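Local coordinates for protein Rbam17540 (Bacillus amyloliquefaciens, PDB 2YOY) that probably uses a copper ion at its N terminus to cleave cellulose oxidatively, as a lytic polysaccharide monooxygenase of the former family CBM33, at residues P37-G42 against S63-F68; I56-G61 against G69-T74. One frame throughout, in Å; residues are numbered along the deposited sequence.

In the fold
Between the N-terminal strand 2-6, which follows the copper-binding H1, and the strands of the core lies a long excursion of helices and loops, and both contacts fall within it. After helix 23-30 the chain runs through 37-42 into the short strand 41-43, turns at 56-61 into the left-handed helical turn 59-62, and returns through 63-68, where interaction 1 closes a loop of twenty residues. Interaction 2 then joins 56-61 to 69-74 across a loop of seven. Because their segments alternate, the two contacts cross, and they also touch: I66 N probably bonds to G61 O, and V40 packs on A57. Together they tie the excursion to itself beside strand 167-177, from the copper end inward.

Interaction 1 (P37-G42 against S63-F68). With EDO (1,2-ethanediol), chain D.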
ATOM      1  N   PRO A  37      -8.160  -2.569   8.029  1.00 10.66           N
ATOM      2  CA  PRO A  37      -6.947  -2.314   7.215  1.00  8.94           C
ATOM      3  C   PRO A  37      -6.711  -3.345   6.101  1.00  4.47           C
ATOM      4  O   PRO A  37      -5.948  -3.085   5.155  1.00 10.20           O
ATOM      5  CB  PRO A  37      -5.822  -2.324   8.257  1.00 10.96           C
ATOM      6  CG  PRO A  37      -6.369  -3.204   9.373  1.00 16.80           C
ATOM      7  CD  PRO A  37      -7.828  -2.867   9.440  1.00 14.73           C
ATOM      8  N   GLN A  38      -7.332  -4.519   6.228  1.00  9.36           N
ATOM      9  CA  GLN A  38      -7.279  -5.581   5.213  1.00  9.58           C
ATOM     10  C   GLN A  38      -8.126  -5.367   3.971  1.00  9.93           C
ATOM     11  O   GLN A  38      -8.098  -6.200   3.073  1.00 10.63           O
ATOM     12  CB  GLN A  38      -7.696  -6.943   5.862  1.00 11.72           C
ATOM     13  CG  GLN A  38      -9.190  -7.079   6.202  1.00 10.48           C
ATOM     14  CD  GLN A  38      -9.561  -6.555   7.588  1.00 16.09           C
ATOM     15  OE1 GLN A  38      -8.811  -5.802   8.210  1.00 13.24           O
ATOM     16  NE2 GLN A  38     -10.746  -6.961   8.082  1.00 23.09           N
ATOM     17  N   SER A  39      -8.860  -4.253   3.901  1.00  9.50           N
ATOM     18  CA  SER A  39      -9.894  -4.095   2.875  1.00  8.56           C
ATOM     19  C   SER A  39      -9.605  -3.006   1.871  1.00  7.44           C
ATOM     20  O   SER A  39     -10.540  -2.486   1.332  1.00 11.09           O
ATOM     21  CB  SER A  39     -11.266  -3.871   3.541  1.00 12.78           C
ATOM     22  OG  SER A  39     -11.517  -4.915   4.473  1.00 14.09           O
ATOM     23  N   VAL A  40      -8.328  -2.707   1.579  1.00  9.50           N
ATOM     24  CA  VAL A  40      -8.021  -1.666   0.540  1.00  7.93           C
ATOM     25  C   VAL A  40      -8.004  -2.317  -0.874  1.00  3.69           C
ATOM     26  O   VAL A  40      -6.959  -2.544  -1.527  1.00  8.40           O
ATOM     27  CB  VAL A  40      -6.744  -0.893   0.870  1.00  2.70           C
ATOM     28  CG1 VAL A  40      -6.667   0.377  -0.001  1.00  6.06           C
ATOM     29  CG2 VAL A  40      -6.685  -0.478   2.303  1.00  9.94           C
ATOM     30  N   GLU A  41      -9.208  -2.657  -1.300  1.00  5.12           N
ATOM     31  CA  GLU A  41      -9.457  -3.529  -2.453  1.00 10.60           C
ATOM     32  C   GLU A  41     -10.046  -2.785  -3.627  1.00 14.43           C
ATOM     33  O   GLU A  41     -11.072  -2.129  -3.498  1.00 11.90           O
ATOM     34  CB  GLU A  41     -10.445  -4.603  -2.034  1.00 11.31           C
ATOM     35  CG  GLU A  41     -10.702  -5.664  -3.082  1.00 10.94           C
ATOM     36  CD  GLU A  41     -11.662  -6.739  -2.612  1.00 19.98           C
ATOM     37  OE1 GLU A  41     -12.259  -6.585  -1.520  1.00 17.56           O
ATOM     38  OE2 GLU A  41     -11.814  -7.735  -3.357  1.00 18.40           O
ATOM     39  N   GLY A  42      -9.407  -2.903  -4.785  1.00 12.01           N
ATOM     40  CA  GLY A  42      -9.894  -2.248  -5.995  1.00 14.24           C
ATOM     41  C   GLY A  42      -9.687  -3.142  -7.196  1.00 12.45           C
ATOM     42  O   GLY A  42      -9.268  -4.308  -7.066  1.00 13.11           O
ATOM     43  N   SER A  63     -13.708  -0.498  -2.868  1.00 13.06           N
ATOM     44  CA  SER A  63     -14.822  -1.144  -3.538  1.00 24.56           C
ATOM     45  C   SER A  63     -16.038  -1.077  -2.631  1.00 32.37           C
ATOM     46  O   SER A  63     -16.742  -2.073  -2.438  1.00 26.33           O
ATOM     47  CB  SER A  63     -14.455  -2.589  -3.885  1.00 37.93           C
ATOM     48  OG  SER A  63     -13.286  -2.596  -4.688  1.00 34.81           O
ATOM     49  N   GLY A  64     -16.230   0.098  -2.028  1.00 22.18           N
ATOM     50  CA  GLY A  64     -17.279   0.283  -1.020  1.00 25.07           C
ATOM     51  C   GLY A  64     -16.983  -0.086   0.437  1.00 22.81           C
ATOM     52  O   GLY A  64     -17.813   0.186   1.288  1.00 21.66           O
ATOM     53  N   GLN A  65     -15.820  -0.682   0.754  1.00 14.52           N
ATOM     54  CA  GLN A  65     -15.537  -1.138   2.107  1.00 11.10           C
ATOM     55  C   GLN A  65     -14.988  -0.095   3.065  1.00 12.24           C
ATOM     56  O   GLN A  65     -15.084  -0.283   4.233  1.00 18.01           O
ATOM     57  CB  GLN A  65     -14.596  -2.357   2.080  1.00 14.60           C
ATOM     58  CG  GLN A  65     -15.236  -3.531   1.381  1.00 18.90           C
ATOM     59  CD  GLN A  65     -14.263  -4.631   1.072  1.00 20.13           C
ATOM     60  OE1 GLN A  65     -14.274  -5.690   1.713  1.00 14.08           O
ATOM     61  NE2 GLN A  65     -13.406  -4.390   0.101  1.00 20.61           N
ATOM     62  N   ILE A  66     -14.443   1.010   2.535  1.00 11.30           N
ATOM     63  CA  ILE A  66     -13.823   2.047   3.292  1.00  7.36           C
ATOM     64  C   ILE A  66     -14.172   3.356   2.569  1.00 12.45           C
ATOM     65  O   ILE A  66     -14.872   3.353   1.563  1.00 17.42           O
ATOM     66  CB  ILE A  66     -12.256   1.907   3.404  1.00  9.54           C
ATOM     67  CG1 ILE A  66     -11.610   1.894   2.020  1.00 15.15           C
ATOM     68  CG2 ILE A  66     -11.871   0.652   4.146  1.00 16.04           C
ATOM     69  CD1 ILE A  66     -10.084   1.783   2.014  1.00 13.78           C
ATOM     70  N   ASP A  67     -13.728   4.458   3.134  1.00 13.10           N
ATOM     71  CA  ASP A  67     -13.985   5.799   2.523  1.00 10.61           C
ATOM     72  C   ASP A  67     -12.721   6.253   1.767  1.00 16.33           C
ATOM     73  O   ASP A  67     -11.880   5.424   1.448  1.00 17.31           O
ATOM     74  CB  ASP A  67     -14.409   6.793   3.603  1.00 16.81           C
ATOM     75  CG  ASP A  67     -13.397   6.919   4.730  1.00 21.55           C
ATOM     76  OD1 ASP A  67     -12.203   6.613   4.515  1.00 13.00           O
ATOM     77  OD2 ASP A  67     -13.793   7.313   5.864  1.00 20.58           O
ATOM     78  N   PHE A  68     -12.589   7.548   1.475  1.00 10.35           N
ATOM     79  CA  PHE A  68     -11.485   8.067   0.694  1.00  7.78           C
ATOM     80  C   PHE A  68     -10.402   8.718   1.565  1.00 12.64           C
ATOM     81  O   PHE A  68      -9.547   9.437   1.032  1.00 10.82           O
ATOM     82  CB  PHE A  68     -11.944   9.115  -0.349  1.00 10.72           C
ATOM     83  CG  PHE A  68     -12.911   8.588  -1.380  1.00 17.79           C
ATOM     84  CD1 PHE A  68     -12.660   7.423  -2.050  1.00  9.62           C
ATOM     85  CD2 PHE A  68     -14.081   9.291  -1.667  1.00 46.58           C
ATOM     86  CE1 PHE A  68     -13.566   6.908  -2.970  1.00 17.63           C
ATOM     87  CE2 PHE A  68     -14.986   8.808  -2.594  1.00 44.22           C
ATOM     88  CZ  PHE A  68     -14.727   7.615  -3.249  1.00 29.78           C
TER
HETATM   89  C1  EDO D1206     -11.077 -10.920  -3.242  1.00 24.05           C
HETATM   90  O1  EDO D1206     -11.306 -10.677  -4.637  1.00 25.17           O
HETATM   91  C2  EDO D1206     -12.365 -10.968  -2.421  1.00 26.64           C
HETATM   92  O2  EDO D1206     -13.160  -9.789  -2.574  1.00 24.94           O
HETATM   93  O   HOH W   1     -14.378  -5.059   5.036  1.00 34.68           O
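E41, whose side chain comes about 5 Å from the copper(I) ion, has its carboxylate held from two directions: Q65 NE2 donates to OE1 and an ethanediol, probably from crystallisation, to OE2. Q65 NE2 lies 3.0 Å from E41 OE1, on the anti side of that oxygen, and the bond is bent to 144°, with the carboxylate and amide planes turned 52° apart. E41 reaches it with an extended chain, CG anti to the backbone N (chi1 -174°). The same NE2 also binds G62 O, while Q65 OE1 accepts from H1 NE2, consistent with a second-shell role in positioning that copper ligand. Nearer the backbone, S63 OG donates to E41 O at 2.6 Å, standing above the carbonyl plane instead of along a lone pair. Beneath the polar pair, S39 CB lies against Q65 CB at 3.9 Å, and deeper still I66 CD1 meets V40 CG2 at 4.1 Å. V40 forms the centre of an inverse gamma turn leading into strand 41-43. The strand pairs antiparallel with 167-177; G42 bonds to A168, and V40, just before the strand, to Y170 through the backbone, while helix 10-21 and A59 of helix 59-62 flank V40.

Interaction 2 (I56-G61 against G69-T74); sequences IASANG and GLDKQT
D71 OD2 is gripped twice: S58 OG donates to it at 2.6 Å, on the syn side and somewhat out of the carboxylate plane, and R55 forms a salt bridge with the same oxygen. The second oxygen is used too, since S58 N reaches D71 OD1 at 2.9 Å, coming from above the carboxylate plane, the N-H...OD1 angle being 140°. S58 thus grips both oxygens, one with its backbone and one with its side chain. A chi1 of 75° sets OG between the backbone N and the carbonyl carbon, from where it gives its proton to D71 and accepts from G61 N at 3.0 Å. This is an ST motif, and it overlaps the type I turn from I56 to A59, at the start of the short, weakly bonded left-handed helical turn 59-62; the aspartate itself ends the 3-10 segment 69-71. A water links the two segments once more, accepting from A57 N and donating to D71 OD1 at 2.8 Å. Alongside, A57 CB sits 3.3 Å from L70 O and 4.1 Å from L70 CB, while L70 CD1 lies 3.6 Å from A57 O. Beyond the two segments, A57 packs against V172 of strand 167-177 and I56 against L157 of strand 154-162.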
ATOM      1  N   ILE A  56      -5.580   5.962  -5.589  1.00 13.04           N
ATOM      2  CA  ILE A  56      -4.718   4.805  -5.488  1.00  7.37           C
ATOM      3  C   ILE A  56      -4.595   4.320  -4.041  1.00  6.41           C
ATOM      4  O   ILE A  56      -4.716   3.118  -3.762  1.00 10.02           O
ATOM      5  CB  ILE A  56      -3.304   5.094  -6.089  1.00 10.89           C
ATOM      6  CG1 ILE A  56      -3.448   5.376  -7.586  1.00 13.94           C
ATOM      7  CG2 ILE A  56      -2.376   3.899  -5.889  1.00 11.03           C
ATOM      8  CD1 ILE A  56      -2.211   5.953  -8.228  1.00 17.10           C
ATOM      9  N   ALA A  57      -4.303   5.249  -3.139  1.00  7.84           N
ATOM     10  CA  ALA A  57      -4.123   4.889  -1.744  1.00 10.29           C
ATOM     11  C   ALA A  57      -5.377   4.276  -1.114  1.00 12.18           C
ATOM     12  O   ALA A  57      -5.260   3.400  -0.288  1.00  6.68           O
ATOM     13  CB  ALA A  57      -3.625   6.082  -0.972  1.00 12.31           C
ATOM     14  N   SER A  58      -6.580   4.691  -1.505  1.00  7.84           N
ATOM     15  CA  SER A  58      -7.813   4.124  -0.951  1.00 11.47           C
ATOM     16  C   SER A  58      -8.356   2.980  -1.809  1.00 11.08           C
ATOM     17  O   SER A  58      -9.378   2.368  -1.469  1.00 10.95           O
ATOM     18  CB  SER A  58      -8.886   5.182  -0.815  1.00 14.06           C
ATOM     19  OG  SER A  58      -9.434   5.503  -2.070  1.00 10.91           O
ATOM     20  N   ALA A  59      -7.677   2.680  -2.922  1.00 10.37           N
ATOM     21  CA  ALA A  59      -8.193   1.758  -3.924  1.00  8.20           C
ATOM     22  C   ALA A  59      -9.629   2.130  -4.329  1.00 13.73           C
ATOM     23  O   ALA A  59     -10.517   1.283  -4.451  1.00 15.53           O
ATOM     24  CB  ALA A  59      -8.089   0.300  -3.411  1.00  8.89           C
ATOM     25  N   ASN A  60      -9.833   3.424  -4.557  1.00  9.79           N
ATOM     26  CA  ASN A  60     -11.153   3.992  -4.844  1.00  9.36           C
ATOM     27  C   ASN A  60     -12.226   3.575  -3.802  1.00 14.04           C
ATOM     28  O   ASN A  60     -13.299   3.068  -4.134  1.00 16.39           O
ATOM     29  CB  ASN A  60     -11.557   3.639  -6.273  1.00 15.84           C
ATOM     30  CG  ASN A  60     -12.495   4.669  -6.877  1.00 21.25           C
ATOM     31  OD1 ASN A  60     -12.846   5.646  -6.229  1.00 18.92           O
ATOM     32  ND2 ASN A  60     -12.950   4.418  -8.095  1.00 23.52           N
ATOM     33  N   GLY A  61     -11.911   3.799  -2.534  1.00 11.75           N
ATOM     34  CA  GLY A  61     -12.800   3.494  -1.422  1.00 12.50           C
ATOM     35  C   GLY A  61     -12.919   2.025  -1.110  1.00 15.37           C
ATOM     36  O   GLY A  61     -13.914   1.579  -0.592  1.00 12.76           O
ATOM     37  N   GLY A  69     -10.406   8.452   2.882  1.00 12.05           N
ATOM     38  CA  GLY A  69      -9.438   9.071   3.781  1.00 11.81           C
ATOM     39  C   GLY A  69      -7.943   8.890   3.458  1.00  4.57           C
ATOM     40  O   GLY A  69      -7.168   9.792   3.695  1.00  9.92           O
ATOM     41  N   LEU A  70      -7.595   7.726   2.942  1.00 10.32           N
ATOM     42  CA  LEU A  70      -6.229   7.421   2.600  1.00  5.81           C
ATOM     43  C   LEU A  70      -5.700   8.255   1.409  1.00  8.14           C
ATOM     44  O   LEU A  70      -4.488   8.373   1.232  1.00  9.79           O
ATOM     45  CB  LEU A  70      -6.018   5.974   2.358  1.00 11.27           C
ATOM     46  CG  LEU A  70      -6.232   5.113   3.599  1.00 10.37           C
ATOM     47  CD1 LEU A  70      -6.203   3.673   3.126  1.00 15.02           C
ATOM     48  CD2 LEU A  70      -5.185   5.350   4.677  1.00 11.56           C
ATOM     49  N   ASP A  71      -6.607   8.889   0.677  1.00  9.41           N
ATOM     50  CA  ASP A  71      -6.188   9.609  -0.502  1.00 10.71           C
ATOM     51  C   ASP A  71      -5.651  10.996  -0.224  1.00 14.43           C
ATOM     52  O   ASP A  71      -5.060  11.593  -1.116  1.00 11.97           O
ATOM     53  CB  ASP A  71      -7.319   9.663  -1.521  1.00 11.37           C
ATOM     54  CG  ASP A  71      -7.686   8.304  -2.080  1.00 12.67           C
ATOM     55  OD1 ASP A  71      -6.772   7.475  -2.354  1.00 11.08           O
ATOM     56  OD2 ASP A  71      -8.908   8.077  -2.299  1.00 12.55           O
ATOM     57  N   LYS A  72      -5.817  11.499   1.008  1.00 13.31           N
ATOM     58  CA  LYS A  72      -5.197  12.752   1.376  1.00 12.13           C
ATOM     59  C   LYS A  72      -3.714  12.639   1.158  1.00 18.74           C
ATOM     60  O   LYS A  72      -3.136  11.585   1.357  1.00 10.12           O
ATOM     61  CB  LYS A  72      -5.461  13.116   2.831  1.00 14.37           C
ATOM     62  CG  LYS A  72      -6.891  13.527   3.113  1.00 25.07           C
ATOM     63  CD  LYS A  72      -6.976  14.309   4.426  1.00 31.20           C
ATOM     64  CE  LYS A  72      -8.374  14.864   4.652  1.00 48.29           C
ATOM     65  NZ  LYS A  72      -8.407  15.698   5.884  1.00 29.31           N
ATOM     66  N   GLN A  73      -3.079  13.715   0.730  1.00 10.61           N
ATOM     67  CA  GLN A  73      -1.628  13.664   0.529  1.00  7.53           C
ATOM     68  C   GLN A  73      -0.969  15.001   0.727  1.00 17.95           C
ATOM     69  O   GLN A  73      -1.159  15.933  -0.057  1.00 13.09           O
ATOM     70  CB  GLN A  73      -1.313  13.094  -0.849  1.00  7.82           C
ATOM     71  CG  GLN A  73       0.135  12.835  -1.167  1.00  7.15           C
ATOM     72  CD  GLN A  73       0.787  11.839  -0.217  1.00  8.82           C
ATOM     73  OE1 GLN A  73       0.280  10.742   0.006  1.00 10.73           O
ATOM     74  NE2 GLN A  73       1.889  12.270   0.400  1.00 11.45           N
ATOM     75  N   THR A  74      -0.235  15.100   1.821  1.00 13.37           N
ATOM     76  CA  THR A  74       0.636  16.241   2.091  1.00 10.81           C
ATOM     77  C   THR A  74       1.958  15.740   2.596  1.00 11.04           C
ATOM     78  O   THR A  74       2.099  14.575   3.019  1.00 13.73           O
ATOM     79  CB  THR A  74       0.061  17.227   3.140  1.00 19.19           C
ATOM     80  OG1 THR A  74       0.098  16.630   4.448  1.00 15.22           O
ATOM     81  CG2 THR A  74      -1.354  17.646   2.800  1.00 16.12           C
TER
HETATM   82  O   HOH W   2      -4.538   8.022  -3.906  1.00 13.11           O